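Local coordinates for protein MxaA (Stigmatella aurantiaca, PDB 4W4T) that forms the terminal reductase domain of the myxalamid PKS-NRPS pathway, an NADPH-binding Rossmann-type domain that probably releases the finished chain by reduction, at residues S189-G197 with P207-V215; T91-I99 with A114-G122. All blocks are in the same frame, centred on the assembly; numbering follows the deposited sequence.

Contact 1: S189-G197 with P207-V215; sequences STVSVLPLG and PLEGPSSLV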
loop_
_atom_site.group_PDB
_atom_site.type_symbol
_atom_site.label_atom_id
_atom_site.label_comp_id
_atom_site.label_asym_id
_atom_site.label_seq_id
_atom_site.Cartn_x
_atom_site.Cartn_y
_atom_site.Cartn_z
ATOM N N SER A 189 7.399 9.847 -22.984
ATOM C CA SER A 189 6.044 9.607 -22.495
ATOM C C SER A 189 5.902 8.174 -21.993
ATOM O O SER A 189 6.689 7.726 -21.159
ATOM C CB SER A 189 5.019 9.884 -23.596
ATOM O OG SER A 189 3.697 9.690 -23.123
ATOM N N THR A 190 4.905 7.451 -22.498
ATOM C CA THR A 190 4.725 6.057 -22.094
ATOM C C THR A 190 3.591 5.444 -22.895
ATOM O O THR A 190 2.665 6.145 -23.274
ATOM C CB THR A 190 4.416 5.927 -20.584
ATOM O OG1 THR A 190 4.089 4.575 -20.267
ATOM C CG2 THR A 190 3.238 6.815 -20.189
ATOM N N VAL A 191 3.649 4.140 -23.157
ATOM C CA VAL A 191 2.516 3.497 -23.816
ATOM C C VAL A 191 1.291 3.522 -22.907
ATOM O O VAL A 191 0.170 3.309 -23.366
ATOM C CB VAL A 191 2.821 2.037 -24.225
ATOM C CG1 VAL A 191 3.952 2.010 -25.243
ATOM C CG2 VAL A 191 3.135 1.186 -22.991
ATOM N N SER A 192 1.493 3.801 -21.622
ATOM C CA SER A 192 0.349 3.856 -20.698
ATOM C C SER A 192 -0.559 5.075 -20.898
ATOM O O SER A 192 -1.573 5.213 -20.198
ATOM C CB SER A 192 0.836 3.807 -19.253
ATOM O OG SER A 192 1.409 2.543 -19.003
ATOM N N VAL A 193 -0.234 5.957 -21.843
ATOM C CA VAL A 193 -1.197 6.991 -22.215
ATOM C C VAL A 193 -2.330 6.412 -23.076
ATOM O O VAL A 193 -3.307 7.111 -23.377
ATOM C CB VAL A 193 -0.541 8.173 -22.977
ATOM C CG1 VAL A 193 0.613 8.732 -22.177
ATOM C CG2 VAL A 193 -0.093 7.757 -24.390
ATOM N N LEU A 194 -2.184 5.143 -23.461
ATOM C CA LEU A 194 -3.149 4.439 -24.322
ATOM C C LEU A 194 -4.106 3.536 -23.536
ATOM O O LEU A 194 -3.734 2.971 -22.502
ATOM C CB LEU A 194 -2.407 3.583 -25.360
ATOM C CG LEU A 194 -1.377 4.268 -26.256
ATOM C CD1 LEU A 194 -0.614 3.216 -27.092
ATOM C CD2 LEU A 194 -2.037 5.300 -27.160
ATOM N N PRO A 195 -5.340 3.374 -24.038
ATOM C CA PRO A 195 -6.288 2.463 -23.377
ATOM C C PRO A 195 -5.826 1.011 -23.444
ATOM O O PRO A 195 -5.190 0.614 -24.424
ATOM C CB PRO A 195 -7.579 2.649 -24.179
ATOM C CG PRO A 195 -7.117 3.075 -25.541
ATOM C CD PRO A 195 -5.888 3.937 -25.287
ATOM N N LEU A 196 -6.150 0.243 -22.405
ATOM C CA LEU A 196 -5.824 -1.170 -22.324
ATOM C C LEU A 196 -6.957 -2.000 -22.895
ATOM O O LEU A 196 -8.091 -1.535 -22.949
ATOM C CB LEU A 196 -5.593 -1.584 -20.873
ATOM C CG LEU A 196 -4.637 -0.739 -20.034
ATOM C CD1 LEU A 196 -4.746 -1.173 -18.579
ATOM C CD2 LEU A 196 -3.217 -0.900 -20.552
ATOM N N GLY A 197 -6.664 -3.233 -23.292
ATOM C CA GLY A 197 -7.724 -4.155 -23.652
ATOM C C GLY A 197 -8.103 -4.205 -25.127
ATOM O O GLY A 197 -8.955 -5.003 -25.519
ATOM N N PRO A 207 -4.316 9.277 -33.124
ATOM C CA PRO A 207 -4.610 10.346 -32.164
ATOM C C PRO A 207 -4.984 9.790 -30.793
ATOM O O PRO A 207 -5.533 8.681 -30.703
ATOM C CB PRO A 207 -5.803 11.070 -32.798
ATOM C CG PRO A 207 -5.690 10.782 -34.247
ATOM C CD PRO A 207 -5.137 9.394 -34.342
ATOM N N LEU A 208 -4.678 10.540 -29.738
ATOM C CA LEU A 208 -5.077 10.151 -28.397
ATOM C C LEU A 208 -6.582 10.215 -28.260
ATOM O O LEU A 208 -7.215 11.156 -28.747
ATOM C CB LEU A 208 -4.440 11.054 -27.337
ATOM C CG LEU A 208 -2.951 10.901 -27.047
ATOM C CD1 LEU A 208 -2.521 12.019 -26.107
ATOM C CD2 LEU A 208 -2.670 9.542 -26.439
ATOM N N GLU A 209 -7.141 9.217 -27.587
ATOM C CA GLU A 209 -8.546 9.232 -27.205
ATOM C C GLU A 209 -8.773 10.128 -26.007
ATOM O O GLU A 209 -7.835 10.714 -25.460
ATOM C CB GLU A 209 -9.037 7.821 -26.877
ATOM C CG GLU A 209 -9.124 6.899 -28.061
ATOM C CD GLU A 209 -9.572 5.507 -27.662
ATOM O OE1 GLU A 209 -10.161 5.356 -26.570
ATOM O OE2 GLU A 209 -9.307 4.561 -28.427
ATOM N N GLY A 210 -10.028 10.215 -25.585
ATOM C CA GLY A 210 -10.382 11.015 -24.430
ATOM C C GLY A 210 -9.872 10.418 -23.129
ATOM O O GLY A 210 -9.473 9.248 -23.083
ATOM N N PRO A 211 -9.902 11.216 -22.055
ATOM C CA PRO A 211 -9.282 10.857 -20.780
ATOM C C PRO A 211 -9.993 9.723 -20.041
ATOM O O PRO A 211 -9.358 9.065 -19.217
ATOM C CB PRO A 211 -9.354 12.160 -19.981
ATOM C CG PRO A 211 -10.501 12.891 -20.553
ATOM C CD PRO A 211 -10.484 12.569 -22.019
ATOM N N SER A 212 -11.239 9.467 -20.379
ATOM C CA SER A 212 -11.996 8.489 -19.644
ATOM C C SER A 212 -11.528 7.097 -19.929
ATOM O O SER A 212 -11.864 6.233 -19.210
ATOM C CB SER A 212 -13.465 8.611 -19.931
ATOM O OG SER A 212 -13.703 8.271 -21.241
ATOM N N SER A 213 -10.733 6.907 -20.969
ATOM C CA SER A 213 -10.256 5.585 -21.364
ATOM C C SER A 213 -9.238 4.950 -20.395
ATOM O O SER A 213 -9.064 3.752 -20.399
ATOM C CB SER A 213 -9.678 5.619 -22.803
ATOM O OG SER A 213 -8.637 6.599 -22.985
ATOM N N LEU A 214 -8.598 5.772 -19.584
ATOM C CA LEU A 214 -7.447 5.399 -18.807
ATOM C C LEU A 214 -7.814 5.039 -17.388
ATOM O O LEU A 214 -8.760 5.511 -16.879
ATOM C CB LEU A 214 -6.431 6.529 -18.779
ATOM C CG LEU A 214 -5.924 6.898 -20.157
ATOM C CD1 LEU A 214 -4.798 7.867 -20.189
ATOM C CD2 LEU A 214 -5.564 5.677 -20.935
ATOM N N VAL A 215 -6.996 4.215 -16.788
ATOM C CA VAL A 215 -7.152 3.824 -15.398
ATOM C C VAL A 215 -5.879 4.101 -14.595
ATOM O O VAL A 215 -4.775 3.748 -15.016
ATOM C CB VAL A 215 -7.518 2.317 -15.296
ATOM C CG1 VAL A 215 -7.428 1.821 -13.853
ATOM C CG2 VAL A 215 -8.900 2.078 -15.881
HETATM O O HOH W 1 -7.444 1.603 -20.047
#
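The turn that brings Ser192 and Val193 up to Leu214 begins at Thr190. Thr190 OG1 accepts from Ser192 N at 3.0 Å, an ST turn. The short 3-10 segment 191-193 follows. It directs the Ser192 and Val193 carbonyls at the Leu214 side chain. Val193 CG2 meets Leu208 CD2 at 3.7 Å, and the two side chains cross at about a right angle. A chi1 of -54° puts CG1 beside the backbone N and leaves CG2 between that N and the carbonyl carbon, where it reaches Leu208. Leu194 CD2 adds a looser contact to the same Leu208 methyl. Leu214 forks around a backbone oxygen: its CD1 and CD2 both lie 3.6 Å from Val193 O. CD2 also packs against Leu194 O. With only a methyl group at Leu214, as in an alanine, the Val193 and Leu194 carbonyls would probably lose their apolar cover and a gap would open. Pro195 lays its CB 3.9 Å from Ser213 CB. Its CG faces the Glu209 carboxylate, whose two oxygens are equally near. That carboxylate is held by a salt bridge to Arg198. Ser213 OG turns back to Gly210 O at 2.8 Å, nearly along the C=O axis. At Leu196 a water closes the joint: it accepts from Leu196 N at 3.0 Å and donates to Ser213 O at 2.7 Å. Both segments belong to the long loop between strand 185-188 and helix 217-234. Strand 239-248 touches them through Arg243, and helix 217-234 through Glu226 and Trp223. Val193 also lies near Lys222 and Ser192 near Tyr218, two NADPH-binding residues of that helix.

Contact 2: T91-I99 with A114-G122; sequences TEQEGMNRI and APRIVPVRG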
loop_
_atom_site.group_PDB
_atom_site.type_symbol
_atom_site.label_atom_id
_atom_site.label_comp_id
_atom_site.label_asym_id
_atom_site.label_seq_id
_atom_site.Cartn_x
_atom_site.Cartn_y
_atom_site.Cartn_z
ATOM N N THR A 91 23.774 20.809 -3.071
ATOM C CA THR A 91 24.850 21.414 -3.855
ATOM C C THR A 91 25.040 20.685 -5.171
ATOM O O THR A 91 24.599 19.551 -5.320
ATOM C CB THR A 91 26.213 21.415 -3.113
ATOM O OG1 THR A 91 26.607 20.071 -2.817
ATOM C CG2 THR A 91 26.157 22.245 -1.825
ATOM N N GLU A 92 25.702 21.344 -6.117
ATOM C CA GLU A 92 26.041 20.727 -7.391
ATOM C C GLU A 92 26.909 19.487 -7.199
ATOM O O GLU A 92 26.788 18.500 -7.942
ATOM C CB GLU A 92 26.766 21.718 -8.294
ATOM C CG GLU A 92 25.935 22.938 -8.642
ATOM C CD GLU A 92 26.655 23.894 -9.565
ATOM O OE1 GLU A 92 27.894 23.773 -9.735
ATOM O OE2 GLU A 92 25.970 24.760 -10.142
ATOM N N GLN A 93 27.798 19.549 -6.209
ATOM C CA GLN A 93 28.715 18.448 -5.947
ATOM C C GLN A 93 27.956 17.236 -5.412
ATOM O O GLN A 93 28.220 16.101 -5.823
ATOM C CB GLN A 93 29.811 18.884 -4.970
ATOM C CG GLN A 93 30.905 19.698 -5.637
ATOM C CD GLN A 93 31.852 20.350 -4.646
ATOM O OE1 GLN A 93 31.888 20.001 -3.455
ATOM N NE2 GLN A 93 32.631 21.301 -5.135
ATOM N N GLU A 94 27.012 17.475 -4.505
ATOM C CA GLU A 94 26.154 16.387 -4.027
ATOM C C GLU A 94 25.252 15.878 -5.146
ATOM O O GLU A 94 24.965 14.680 -5.214
ATOM C CB GLU A 94 25.312 16.833 -2.844
ATOM C CG GLU A 94 26.116 17.118 -1.603
ATOM C CD GLU A 94 25.370 18.010 -0.641
ATOM O OE1 GLU A 94 24.672 17.484 0.253
ATOM O OE2 GLU A 94 25.465 19.243 -0.801
ATOM N N GLY A 95 24.812 16.780 -6.025
ATOM C CA GLY A 95 24.055 16.374 -7.201
ATOM C C GLY A 95 24.865 15.412 -8.055
ATOM O O GLY A 95 24.392 14.330 -8.448
HETATM N N MSE A 96 26.116 15.765 -8.325
HETATM C CA MSE A 96 27.017 14.910 -9.079
HETATM C C MSE A 96 27.195 13.586 -8.426
HETATM O O MSE A 96 27.221 12.582 -9.099
HETATM C CB MSE A 96 28.381 15.537 -9.218
HETATM C CG MSE A 96 29.275 14.725 -10.137
HETATM SE SE MSE A 96 28.785 14.810 -12.001
HETATM C CE MSE A 96 30.413 14.844 -13.079
ATOM N N ASN A 97 27.298 13.558 -7.121
ATOM C CA ASN A 97 27.412 12.280 -6.416
ATOM C C ASN A 97 26.209 11.381 -6.656
ATOM O O ASN A 97 26.356 10.178 -6.851
ATOM C CB ASN A 97 27.585 12.488 -4.911
ATOM C CG ASN A 97 28.870 13.207 -4.568
ATOM O OD1 ASN A 97 29.783 13.304 -5.390
ATOM N ND2 ASN A 97 28.952 13.709 -3.345
ATOM N N ARG A 98 25.019 11.968 -6.625
ATOM C CA ARG A 98 23.800 11.211 -6.874
ATOM C C ARG A 98 23.810 10.648 -8.293
ATOM O O ARG A 98 23.558 9.468 -8.502
ATOM C CB ARG A 98 22.559 12.082 -6.654
ATOM C CG ARG A 98 22.345 12.528 -5.215
ATOM C CD ARG A 98 20.922 13.046 -5.008
ATOM N NE ARG A 98 19.925 11.986 -5.178
ATOM C CZ ARG A 98 18.721 12.163 -5.717
ATOM N NH1 ARG A 98 18.352 13.366 -6.150
ATOM N NH2 ARG A 98 17.891 11.138 -5.833
ATOM N N ILE A 99 24.114 11.494 -9.266
ATOM C CA ILE A 99 24.154 11.052 -10.650
ATOM C C ILE A 99 25.203 9.952 -10.827
ATOM O O ILE A 99 24.917 8.896 -11.410
ATOM C CB ILE A 99 24.436 12.222 -11.571
ATOM C CG1 ILE A 99 23.273 13.212 -11.490
ATOM C CG2 ILE A 99 24.625 11.750 -12.991
ATOM C CD1 ILE A 99 23.608 14.587 -12.026
ATOM N N ALA A 114 32.618 12.384 -16.202
ATOM C CA ALA A 114 32.500 13.493 -15.258
ATOM C C ALA A 114 32.583 14.888 -15.885
ATOM O O ALA A 114 31.765 15.740 -15.560
ATOM C CB ALA A 114 33.549 13.354 -14.155
ATOM N N PRO A 115 33.553 15.134 -16.786
ATOM C CA PRO A 115 33.584 16.488 -17.352
ATOM C C PRO A 115 32.318 16.851 -18.128
ATOM O O PRO A 115 31.994 18.027 -18.246
ATOM C CB PRO A 115 34.786 16.444 -18.303
ATOM C CG PRO A 115 35.614 15.305 -17.829
ATOM C CD PRO A 115 34.666 14.306 -17.284
ATOM N N ARG A 116 31.610 15.844 -18.635
ATOM C CA ARG A 116 30.478 16.067 -19.532
ATOM C C ARG A 116 29.173 16.422 -18.797
ATOM O O ARG A 116 28.260 16.992 -19.395
ATOM C CB ARG A 116 30.244 14.820 -20.400
ATOM C CG ARG A 116 31.428 14.404 -21.280
ATOM C CD ARG A 116 31.572 15.282 -22.502
ATOM N NE ARG A 116 30.342 15.337 -23.286
ATOM C CZ ARG A 116 29.944 14.393 -24.136
ATOM N NH1 ARG A 116 30.683 13.306 -24.331
ATOM N NH2 ARG A 116 28.801 14.534 -24.794
ATOM N N ILE A 117 29.101 16.085 -17.511
ATOM C CA ILE A 117 27.873 16.199 -16.723
ATOM C C ILE A 117 27.865 17.485 -15.884
ATOM O O ILE A 117 28.820 17.764 -15.183
ATOM C CB ILE A 117 27.688 15.002 -15.782
ATOM C CG1 ILE A 117 27.684 13.686 -16.556
ATOM C CG2 ILE A 117 26.408 15.152 -14.984
ATOM C CD1 ILE A 117 27.694 12.466 -15.656
ATOM N N VAL A 118 26.786 18.247 -15.983
ATOM C CA VAL A 118 26.612 19.451 -15.200
ATOM C C VAL A 118 25.338 19.401 -14.400
ATOM O O VAL A 118 24.261 19.626 -14.977
ATOM C CB VAL A 118 26.551 20.702 -16.120
ATOM C CG1 VAL A 118 26.415 21.965 -15.275
ATOM C CG2 VAL A 118 27.721 20.756 -17.034
ATOM N N PRO A 119 25.445 19.072 -13.115
ATOM C CA PRO A 119 24.195 19.035 -12.393
ATOM C C PRO A 119 23.560 20.425 -12.274
ATOM O O PRO A 119 24.254 21.453 -12.222
ATOM C CB PRO A 119 24.572 18.525 -11.025
ATOM C CG PRO A 119 25.833 17.864 -11.153
ATOM C CD PRO A 119 26.545 18.498 -12.349
ATOM N N VAL A 120 22.234 20.442 -12.306
ATOM C CA VAL A 120 21.461 21.637 -12.068
ATOM C C VAL A 120 20.598 21.299 -10.882
ATOM O O VAL A 120 19.773 20.396 -10.966
ATOM C CB VAL A 120 20.633 22.029 -13.320
ATOM C CG1 VAL A 120 19.746 23.277 -13.027
ATOM C CG2 VAL A 120 21.530 22.284 -14.513
ATOM N N ARG A 121 20.825 21.970 -9.759
ATOM C CA ARG A 121 20.006 21.734 -8.573
ATOM C C ARG A 121 18.569 22.134 -8.867
ATOM O O ARG A 121 18.326 23.249 -9.342
ATOM C CB ARG A 121 20.486 22.544 -7.363
ATOM C CG ARG A 121 21.829 22.180 -6.788
ATOM C CD ARG A 121 22.136 23.150 -5.651
ATOM N NE ARG A 121 21.033 23.176 -4.695
ATOM C CZ ARG A 121 20.814 24.147 -3.816
ATOM N NH1 ARG A 121 21.623 25.200 -3.767
ATOM N NH2 ARG A 121 19.780 24.061 -2.987
ATOM N N GLY A 122 17.622 21.252 -8.557
ATOM C CA GLY A 122 16.243 21.507 -8.908
ATOM C C GLY A 122 15.320 20.314 -8.763
ATOM O O GLY A 122 15.727 19.212 -8.374
HETATM O O HOH W 2 22.519 24.315 -9.843
HETATM O O HOH W 3 24.769 24.173 -12.557
#
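In the beta-alpha-beta unit of strand 82-87, helix 92-105 and strand 117-121, Pro119 of the last strand presses on the first turns of the helix. The axes of the short segments 92-99 and 117-121 come within 7.6 Å, at 118°. Pro119 CG lies 3.4 Å from Glu92 O and 3.5 Å from Met96 N. It therefore rests on the helical hydrogen bond between those two atoms. Gly95 probably allows this approach, since a CB there would be tight against Pro119 CB. Met96, a selenomethionine, has CG anti to the backbone N (chi1 -173°) and then bends. Its SE comes 3.8 Å from Ile117 CG2. Its CE is pushed tightly against Ala114, so the exact place of that methyl is doubtful. Ile99 and Ile117 slide past each other in opposite directions, and Leu72 of helix 66-78 touches both. At the helix start, Thr91 is the N-cap and its OG1 accepts from Glu94 N at 3.1 Å. Arg121 CD lies alongside, 3.7 Å from Thr91 CA, while its NE bonds to Ser89 O. A water donates to both Glu92 OE2 and Pro119 O, at 2.8 Å each, and so bridges helix and strand. Arg98, on the same helix, is an NADPH-binding residue. A helix that packs on the sheet and links two neighbouring parallel strands is the beta-alpha-beta crossover that Rossmann folds repeat.

Overall arrangement
The two contacts sit on opposite sides of the chain's centre. Their centres are 35 Å apart, and their nearest atoms about 19 Å. Contact 2 closes before contact 1 opens along the chain, and they share no element. Contact 2 joins a helix to a strand of the parallel sheet, further from the centre. Its apolar middle gives way to charged, exposed residues at the helix start. Contact 1 is loop on loop, nearer the centre, and has more buried residues. There methyls cover backbone carbonyls, a water joins the two backbones, and a salt bridge from outside holds the one carboxylate. Both lie near different NADPH-binding residues: Arg98 in contact 2, Tyr218 and Lys222 beside contact 1.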